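Local coordinates for xyloglucan-specific endo-beta-1,4-glucanase (Uncultured bacterium, PDB 4W88), which hydrolyses xyloglucan as a glycoside hydrolase family 5 endo-beta-1,4-glucanase, probably cleaving internal beta-1,4 bonds of the plant cell-wall polysaccharide's glucan backbone, at residues A118-E123 / R167-A172; K208-P213 / I218-H223; V62-H67 / A82-V87. The protein carries 1 engineered substitution. All blocks are in the same frame, centred on the assembly; numbering follows the deposited sequence.

Interaction 1: A118-E123 / R167-A172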
loop_
_atom_site.group_PDB
_atom_site.type_symbol
_atom_site.label_atom_id
_atom_site.label_comp_id
_atom_site.label_asym_id
_atom_site.label_seq_id
_atom_site.Cartn_x
_atom_site.Cartn_y
_atom_site.Cartn_z
ATOM N N ALA A 118 -21.892 9.938 4.650
ATOM C CA ALA A 118 -22.500 9.776 3.359
ATOM C C ALA A 118 -21.627 10.345 2.277
ATOM O O ALA A 118 -21.372 9.675 1.289
ATOM C CB ALA A 118 -23.914 10.399 3.324
ATOM N N ALA A 119 -21.178 11.600 2.413
ATOM C CA ALA A 119 -20.348 12.224 1.416
ATOM C C ALA A 119 -19.068 11.452 1.182
ATOM O O ALA A 119 -18.598 11.354 0.036
ATOM C CB ALA A 119 -19.980 13.653 1.817
ATOM N N LEU A 120 -18.488 10.924 2.257
ATOM C CA LEU A 120 -17.251 10.111 2.161
ATOM C C LEU A 120 -17.431 8.799 1.406
ATOM O O LEU A 120 -16.663 8.495 0.454
ATOM C CB LEU A 120 -16.662 9.791 3.545
ATOM C CG LEU A 120 -16.117 11.044 4.271
ATOM C CD1 LEU A 120 -15.918 10.781 5.754
ATOM C CD2 LEU A 120 -14.827 11.642 3.699
ATOM N N CYS A 121 -18.472 8.065 1.774
ATOM C CA CYS A 121 -18.778 6.846 1.116
ATOM C C CYS A 121 -19.074 7.043 -0.378
ATOM O O CYS A 121 -18.657 6.209 -1.214
ATOM C CB CYS A 121 -19.972 6.132 1.793
ATOM S SG CYS A 121 -19.496 5.277 3.291
ATOM N N GLU A 122 -19.846 8.086 -0.666
ATOM C CA GLU A 122 -20.298 8.344 -2.003
ATOM C C GLU A 122 -19.119 8.736 -2.911
ATOM O O GLU A 122 -19.023 8.256 -4.088
ATOM C CB GLU A 122 -21.386 9.426 -2.024
ATOM C CG GLU A 122 -22.661 8.895 -1.419
ATOM C CD GLU A 122 -23.715 9.933 -1.149
ATOM O OE1 GLU A 122 -23.746 11.007 -1.770
ATOM O OE2 GLU A 122 -24.626 9.532 -0.350
ATOM N N GLU A 123 -18.226 9.560 -2.361
ATOM C CA GLU A 123 -17.041 9.959 -3.146
ATOM C C GLU A 123 -16.148 8.709 -3.427
ATOM O O GLU A 123 -15.705 8.501 -4.554
ATOM C CB GLU A 123 -16.236 11.103 -2.535
ATOM C CG GLU A 123 -15.033 11.432 -3.388
ATOM C CD GLU A 123 -14.427 12.830 -3.227
ATOM O OE1 GLU A 123 -13.528 13.177 -4.032
ATOM O OE2 GLU A 123 -14.869 13.566 -2.323
ATOM N N ARG A 167 -13.457 4.223 13.536
ATOM C CA ARG A 167 -13.309 2.871 13.106
ATOM C C ARG A 167 -14.622 2.294 12.549
ATOM O O ARG A 167 -14.555 1.526 11.596
ATOM C CB ARG A 167 -12.716 2.003 14.192
ATOM C CG ARG A 167 -11.286 2.388 14.494
ATOM C CD ARG A 167 -10.608 1.379 15.382
ATOM N NE ARG A 167 -11.117 1.317 16.722
ATOM C CZ ARG A 167 -10.682 2.026 17.776
ATOM N NH1 ARG A 167 -9.774 2.931 17.652
ATOM N NH2 ARG A 167 -11.230 1.819 18.958
ATOM N N LYS A 168 -15.781 2.661 13.118
ATOM C CA LYS A 168 -17.081 2.335 12.490
ATOM C C LYS A 168 -17.184 2.899 11.062
ATOM O O LYS A 168 -17.659 2.210 10.155
ATOM C CB LYS A 168 -18.333 2.712 13.363
ATOM C CG LYS A 168 -18.472 2.064 14.738
ATOM C CD LYS A 168 -19.860 2.358 15.393
ATOM C CE LYS A 168 -19.924 3.690 16.167
ATOM N NZ LYS A 168 -19.509 3.679 17.621
ATOM N N LEU A 169 -16.762 4.163 10.879
ATOM C CA LEU A 169 -16.770 4.812 9.569
ATOM C C LEU A 169 -15.858 4.066 8.599
ATOM O O LEU A 169 -16.219 3.878 7.437
ATOM C CB LEU A 169 -16.348 6.277 9.702
ATOM C CG LEU A 169 -16.083 7.048 8.417
ATOM C CD1 LEU A 169 -17.370 7.153 7.572
ATOM C CD2 LEU A 169 -15.563 8.432 8.709
ATOM N N ILE A 170 -14.704 3.609 9.065
ATOM C CA ILE A 170 -13.777 2.851 8.185
ATOM C C ILE A 170 -14.482 1.597 7.692
ATOM O O ILE A 170 -14.436 1.252 6.504
ATOM C CB ILE A 170 -12.498 2.482 8.882
ATOM C CG1 ILE A 170 -11.684 3.778 9.129
ATOM C CG2 ILE A 170 -11.710 1.486 8.003
ATOM C CD1 ILE A 170 -11.344 4.706 7.965
ATOM N N ASN A 171 -15.176 0.923 8.608
ATOM C CA ASN A 171 -15.921 -0.269 8.174
ATOM C C ASN A 171 -16.979 0.034 7.071
ATOM O O ASN A 171 -17.104 -0.751 6.113
ATOM C CB ASN A 171 -16.593 -1.062 9.332
ATOM C CG ASN A 171 -15.592 -1.629 10.295
ATOM O OD1 ASN A 171 -14.483 -2.016 9.930
ATOM N ND2 ASN A 171 -15.955 -1.621 11.566
ATOM N N ALA A 172 -17.705 1.142 7.230
ATOM C CA ALA A 172 -18.671 1.568 6.232
ATOM C C ALA A 172 -17.995 1.894 4.894
ATOM O O ALA A 172 -18.452 1.522 3.847
ATOM C CB ALA A 172 -19.431 2.787 6.732
#
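Leu-120 and Leu-169 meet methyl to methyl, their side chains crossing at about a right angle between helices 117-134 and 164-182. The touching branches are CD1 of Leu-120 and CD2 of Leu-169, 3.8 Å apart. The two leucines arrive there by different torsions. Leu-120 carries CG beside its backbone N, anti to the carbonyl carbon (chi1 -68°), whereas Leu-169 turns CG anti to the N (chi1 170°). In each, the methyl that makes the contact is the one extended away from the residue's own CA, which lets Leu-169 reach across although its CB does not head straight for the partner helix. The second point of contact pairs Cys-121, next after Leu-120, with Ala-172, a turn on from Leu-169; theirs is the closest CA pair, 7.4 Å apart. The thiol SG of Cys-121 lies 4.2 Å from CB of Ala-172 and 3.9 Å from Ala-172 O, a van der Waals approach to the backbone. With only a methyl on Ala-172, the sulfur can probably approach the helix backbone this closely. Met-173 packs on both Leu-120 and Cys-121, and Glu-117 lies against Leu-169 and Ala-172, so the seam continues beyond the two segments. These are consecutive outer helices of the TIM barrel, following strands 97-101 and 142-145. The segments bury 152 Å² between them, and the bonds of Arg-167 and Asn-171 run to other parts of the chain. The contact therefore rests on dispersion and shape fit, with no charge pair or directional bond fixing the two helices across it.

Interaction 2: K208-P213 / I218-H223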
loop_
_atom_site.group_PDB
_atom_site.type_symbol
_atom_site.label_atom_id
_atom_site.label_comp_id
_atom_site.label_asym_id
_atom_site.label_seq_id
_atom_site.Cartn_x
_atom_site.Cartn_y
_atom_site.Cartn_z
ATOM N N LYS A 208 -9.454 -5.346 16.638
ATOM C CA LYS A 208 -10.684 -5.791 17.307
ATOM C C LYS A 208 -11.918 -5.133 16.673
ATOM O O LYS A 208 -12.948 -5.753 16.563
ATOM C CB LYS A 208 -10.610 -5.513 18.815
ATOM C CG LYS A 208 -11.779 -5.974 19.629
ATOM C CD LYS A 208 -11.548 -5.660 21.118
ATOM C CE LYS A 208 -10.394 -6.464 21.726
ATOM N NZ LYS A 208 -10.262 -6.334 23.213
ATOM N N ASP A 209 -11.816 -3.908 16.193
ATOM C CA ASP A 209 -13.004 -3.241 15.645
ATOM C C ASP A 209 -13.205 -3.440 14.161
ATOM O O ASP A 209 -14.147 -2.903 13.619
ATOM C CB ASP A 209 -12.954 -1.725 15.914
ATOM C CG ASP A 209 -13.329 -1.375 17.344
ATOM O OD1 ASP A 209 -13.818 -2.260 18.082
ATOM O OD2 ASP A 209 -13.128 -0.227 17.758
ATOM N N LEU A 210 -12.292 -4.091 13.474
ATOM C CA LEU A 210 -12.380 -4.215 12.016
ATOM C C LEU A 210 -13.420 -5.249 11.638
ATOM O O LEU A 210 -13.329 -6.402 12.012
ATOM C CB LEU A 210 -11.053 -4.658 11.412
ATOM C CG LEU A 210 -11.003 -4.782 9.882
ATOM C CD1 LEU A 210 -11.032 -3.414 9.200
ATOM C CD2 LEU A 210 -9.760 -5.522 9.486
ATOM N N GLU A 211 -14.410 -4.833 10.869
ATOM C CA GLU A 211 -15.423 -5.758 10.337
ATOM C C GLU A 211 -14.862 -6.523 9.177
ATOM O O GLU A 211 -14.219 -5.937 8.282
ATOM C CB GLU A 211 -16.608 -4.959 9.840
ATOM C CG GLU A 211 -17.798 -5.768 9.478
ATOM C CD GLU A 211 -18.960 -4.897 9.076
ATOM O OE1 GLU A 211 -19.075 -3.727 9.554
ATOM O OE2 GLU A 211 -19.736 -5.395 8.240
ATOM N N ILE A 212 -15.063 -7.832 9.179
ATOM C CA ILE A 212 -14.548 -8.633 8.085
ATOM C C ILE A 212 -15.694 -8.895 7.110
ATOM O O ILE A 212 -16.668 -9.563 7.441
ATOM C CB ILE A 212 -14.020 -9.981 8.598
ATOM C CG1 ILE A 212 -12.993 -9.776 9.726
ATOM C CG2 ILE A 212 -13.505 -10.841 7.451
ATOM C CD1 ILE A 212 -11.811 -8.939 9.338
ATOM N N PRO A 213 -15.561 -8.456 5.862
ATOM C CA PRO A 213 -16.614 -8.733 4.899
ATOM C C PRO A 213 -16.878 -10.208 4.652
ATOM O O PRO A 213 -15.957 -11.031 4.665
ATOM C CB PRO A 213 -16.049 -8.136 3.619
ATOM C CG PRO A 213 -15.065 -7.110 4.076
ATOM C CD PRO A 213 -14.439 -7.753 5.225
ATOM N N ILE A 218 -11.458 -10.982 -0.531
ATOM C CA ILE A 218 -10.852 -9.831 0.073
ATOM C C ILE A 218 -9.580 -10.177 0.806
ATOM O O ILE A 218 -9.287 -11.349 1.137
ATOM C CB ILE A 218 -11.837 -9.076 0.984
ATOM C CG1 ILE A 218 -12.220 -9.890 2.219
ATOM C CG2 ILE A 218 -13.035 -8.652 0.204
ATOM C CD1 ILE A 218 -11.221 -9.814 3.369
ATOM N N ALA A 219 -8.797 -9.135 1.070
ATOM C CA ALA A 219 -7.646 -9.229 1.987
ATOM C C ALA A 219 -7.622 -7.945 2.814
ATOM O O ALA A 219 -8.223 -6.947 2.429
ATOM C CB ALA A 219 -6.305 -9.402 1.212
ATOM N N VAL A 220 -6.890 -8.010 3.911
ATOM C CA VAL A 220 -6.700 -6.898 4.819
ATOM C C VAL A 220 -5.225 -6.380 4.739
ATOM O O VAL A 220 -4.286 -7.170 4.886
ATOM C CB VAL A 220 -7.038 -7.244 6.261
ATOM C CG1 VAL A 220 -6.779 -6.026 7.163
ATOM C CG2 VAL A 220 -8.495 -7.720 6.347
ATOM N N ALA A 221 -5.085 -5.086 4.440
ATOM C CA ALA A 221 -3.833 -4.403 4.323
ATOM C C ALA A 221 -3.533 -3.674 5.655
ATOM O O ALA A 221 -4.422 -3.040 6.298
ATOM C CB ALA A 221 -3.869 -3.399 3.187
ATOM N N LEU A 222 -2.267 -3.811 6.025
ATOM C CA LEU A 222 -1.637 -3.106 7.147
ATOM C C LEU A 222 -0.344 -2.487 6.714
ATOM O O LEU A 222 0.284 -2.971 5.808
ATOM C CB LEU A 222 -1.428 -4.084 8.345
ATOM C CG LEU A 222 -2.708 -4.752 8.788
ATOM C CD1 LEU A 222 -2.350 -5.872 9.705
ATOM C CD2 LEU A 222 -3.709 -3.772 9.470
ATOM N N HIS A 223 0.111 -1.457 7.445
ATOM C CA HIS A 223 1.427 -0.916 7.257
ATOM C C HIS A 223 2.184 -1.061 8.563
ATOM O O HIS A 223 1.712 -0.622 9.590
ATOM C CB HIS A 223 1.408 0.549 6.873
ATOM C CG HIS A 223 0.803 0.827 5.543
ATOM N ND1 HIS A 223 0.526 2.113 5.077
ATOM C CD2 HIS A 223 0.465 -0.013 4.543
ATOM C CE1 HIS A 223 0.027 2.016 3.866
ATOM N NE2 HIS A 223 0.001 0.749 3.523
#
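Leu-210 and Val-220 join tip to tip in the (beta/alpha)8 TIM barrel, where the loop after helix 204-208 passes outside strand 218-223, the sixth of the barrel. The CB of Leu-210 points toward the strand but is still 6.2 Å from Val-220 CG1. CG continues the reach, anti to the backbone N (chi1 -178°), and there the chain forks. CD1 turns to the helix 164-182 side, where Asn-171 lies. CD2, extended away from CA, makes the contact: it sits 3.8 Å from Val-220 CG1 and 4.0 Å from Val-220 CG2, so one leucine methyl bears on both branches of the valine. Val-220 faces outward from the barrel wall and also touches Leu-260 of helix 246-261, while the backbone of Ala-219, next to it, bonds to Leu-193 and Ile-195 on the neighbouring strand. Nearer the start of the strand, Pro-213 and Ile-218, at the ends of the four-residue connection between the segments, make a second apolar contact, and both also pack on Ile-178 of helix 164-182. Here the proline ring presents its CD, 4.2 Å from the terminal methyl CD1 of Ile-218.

Interaction 3: V62-H67 / A82-V87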
loop_
_atom_site.group_PDB
_atom_site.type_symbol
_atom_site.label_atom_id
_atom_site.label_comp_id
_atom_site.label_asym_id
_atom_site.label_seq_id
_atom_site.Cartn_x
_atom_site.Cartn_y
_atom_site.Cartn_z
ATOM N N VAL A 62 -1.661 5.946 -6.104
ATOM C CA VAL A 62 -2.187 6.997 -6.953
ATOM C C VAL A 62 -3.050 7.957 -6.120
ATOM O O VAL A 62 -3.946 7.509 -5.407
ATOM C CB VAL A 62 -3.045 6.478 -8.086
ATOM C CG1 VAL A 62 -3.464 7.597 -8.991
ATOM C CG2 VAL A 62 -2.303 5.444 -8.920
ATOM N N THR A 63 -2.811 9.256 -6.246
ATOM C CA THR A 63 -3.678 10.227 -5.594
ATOM C C THR A 63 -4.529 10.815 -6.691
ATOM O O THR A 63 -4.031 11.419 -7.663
ATOM C CB THR A 63 -2.881 11.377 -4.856
ATOM O OG1 THR A 63 -2.001 10.729 -3.887
ATOM C CG2 THR A 63 -3.850 12.293 -4.142
ATOM N N PHE A 64 -5.837 10.685 -6.508
ATOM C CA PHE A 64 -6.771 11.116 -7.563
ATOM C C PHE A 64 -7.319 12.511 -7.359
ATOM O O PHE A 64 -7.685 13.153 -8.326
ATOM C CB PHE A 64 -7.921 10.121 -7.594
ATOM C CG PHE A 64 -7.500 8.812 -8.170
ATOM C CD1 PHE A 64 -7.475 8.653 -9.574
ATOM C CD2 PHE A 64 -7.092 7.772 -7.363
ATOM C CE1 PHE A 64 -7.057 7.438 -10.117
ATOM C CE2 PHE A 64 -6.639 6.552 -7.960
ATOM C CZ PHE A 64 -6.595 6.411 -9.353
ATOM N N ALA A 65 -7.393 12.951 -6.089
ATOM C CA ALA A 65 -8.101 14.155 -5.731
ATOM C C ALA A 65 -8.013 15.323 -6.759
ATOM O O ALA A 65 -9.058 15.852 -7.214
ATOM C CB ALA A 65 -7.683 14.655 -4.344
ATOM N N ASN A 66 -6.796 15.795 -7.024
ATOM C CA ASN A 66 -6.673 16.943 -7.913
ATOM C C ASN A 66 -7.036 16.689 -9.400
ATOM O O ASN A 66 -7.178 17.652 -10.188
ATOM C CB ASN A 66 -5.276 17.472 -7.867
ATOM C CG ASN A 66 -4.943 18.086 -6.553
ATOM O OD1 ASN A 66 -5.812 18.526 -5.786
ATOM N ND2 ASN A 66 -3.676 18.114 -6.255
ATOM N N HIS A 67 -7.279 15.433 -9.724
ATOM C CA HIS A 67 -7.649 15.017 -11.094
ATOM C C HIS A 67 -9.139 14.764 -11.209
ATOM O O HIS A 67 -9.599 14.296 -12.227
ATOM C CB HIS A 67 -6.855 13.770 -11.511
ATOM C CG HIS A 67 -5.378 13.889 -11.295
ATOM N ND1 HIS A 67 -4.520 14.592 -12.136
ATOM C CD2 HIS A 67 -4.640 13.549 -10.222
ATOM C CE1 HIS A 67 -3.307 14.604 -11.589
ATOM N NE2 HIS A 67 -3.354 13.964 -10.439
ATOM N N ALA A 82 -5.863 7.657 -18.268
ATOM C CA ALA A 82 -5.014 7.058 -19.295
ATOM C C ALA A 82 -3.595 6.806 -18.819
ATOM O O ALA A 82 -3.041 5.736 -19.055
ATOM C CB ALA A 82 -5.048 7.829 -20.572
ATOM N N ARG A 83 -3.038 7.757 -18.077
ATOM C CA ARG A 83 -1.681 7.592 -17.572
ATOM C C ARG A 83 -1.564 6.531 -16.522
ATOM O O ARG A 83 -0.652 5.730 -16.562
ATOM C CB ARG A 83 -1.125 8.928 -17.079
ATOM C CG ARG A 83 0.289 8.846 -16.577
ATOM C CD ARG A 83 1.247 8.258 -17.621
ATOM N NE ARG A 83 2.559 8.150 -17.036
ATOM C CZ ARG A 83 3.510 7.313 -17.466
ATOM N NH1 ARG A 83 3.326 6.554 -18.526
ATOM N NH2 ARG A 83 4.624 7.192 -16.792
ATOM N N VAL A 84 -2.514 6.513 -15.604
ATOM C CA VAL A 84 -2.591 5.443 -14.600
ATOM C C VAL A 84 -2.639 4.085 -15.269
ATOM O O VAL A 84 -1.860 3.191 -14.920
ATOM C CB VAL A 84 -3.797 5.628 -13.708
ATOM C CG1 VAL A 84 -3.932 4.480 -12.747
ATOM C CG2 VAL A 84 -3.622 6.932 -12.876
ATOM N N LYS A 85 -3.493 3.964 -16.309
ATOM C CA LYS A 85 -3.585 2.706 -17.049
ATOM C C LYS A 85 -2.235 2.342 -17.749
ATOM O O LYS A 85 -1.843 1.174 -17.777
ATOM C CB LYS A 85 -4.699 2.834 -18.055
ATOM C CG LYS A 85 -4.879 1.655 -18.944
ATOM C CD LYS A 85 -6.209 1.687 -19.781
ATOM C CE LYS A 85 -7.351 1.293 -18.877
ATOM N NZ LYS A 85 -8.593 0.950 -19.711
ATOM N N GLU A 86 -1.511 3.326 -18.297
ATOM C CA GLU A 86 -0.200 3.087 -18.920
ATOM C C GLU A 86 0.789 2.482 -17.928
ATOM O O GLU A 86 1.539 1.628 -18.278
ATOM C CB GLU A 86 0.443 4.340 -19.443
ATOM C CG GLU A 86 -0.098 4.902 -20.666
ATOM C CD GLU A 86 0.922 5.828 -21.270
ATOM O OE1 GLU A 86 1.411 6.711 -20.660
ATOM O OE2 GLU A 86 1.260 5.652 -22.413
ATOM N N VAL A 87 0.774 2.979 -16.694
ATOM C CA VAL A 87 1.706 2.531 -15.676
ATOM C C VAL A 87 1.352 1.123 -15.202
ATOM O O VAL A 87 2.231 0.250 -15.099
ATOM C CB VAL A 87 1.788 3.536 -14.534
ATOM C CG1 VAL A 87 2.704 3.014 -13.467
ATOM C CG2 VAL A 87 2.391 4.838 -15.069
#
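Val-62 and Val-84 bring the two backbones closest, 7.8 Å between their CA atoms, where the loop leaving strand 57-60 runs past helix 78-92 before folding into a short 3-10 turn closed by His-67 N to Phe-64 O, 2.7 Å. The valines reach toward each other tip to tip. CG1 of Val-62, anti to its own N (chi1 -175°), lies 3.9 Å from CG2 of Val-84, the branch held beside the backbone N of that residue. The same Val-62 methyl also rests over one face of the Phe-64 ring, 3.4 Å above its plane and displaced toward the rim. Phe-64 in turn meets Val-84 CG2 obliquely through CE1 at 4.4 Å, so that one methyl of the helix fits against both an aliphatic and an aromatic partner. In the TIM barrel this is the loop and helix of the second beta-alpha unit: the loop comes off the second strand, and the helix packs back outside the barrel, with Leu-100 of strand 97-101 touching both valines. Trp-80, from the first turn of the helix, meets the Phe-64 ring with the planes nearly perpendicular and stacks with His-67. On another side of the helix Arg-83 is fixed by several partners. Its NH1 bonds Glu-86 OE1 at 2.9 Å in a salt bridge, the acceptor lying close to the guanidinium plane while the carboxylate is met from above its own plane. Glu-34 pairs with NE, the Thr-42 carbonyl takes NH2, and Val-87 CG2 sits over the centre of one guanidinium face, 3.6 Å above its plane.

Interactions 1 and 2 adjoin, their centres 15 Å apart, through the side of helix 164-182 turned to the 208-213 loop. Arg-167 NE makes a 2.7 Å salt bridge with Asp-209 OD2, and Asn-171 OD1 probably accepts a hydrogen bond from Glu-211 N at 3.0 Å. Interaction 3 stands apart, about 6 Å from interaction 1 and 11 Å from interaction 2 between nearest atoms. Interaction 1 joins two neighbouring outer helices, interaction 2 a loop and a barrel strand, interaction 3 a loop and the next helix; no glycan-pocket residue lies in their segments. The side chain of Val-220 is about 14 Å from a bound beta-D-glucopyranose. Strand 218-223 leads toward the pocket: its His-223 hydrogen-bonds the pocket residue Glu-149.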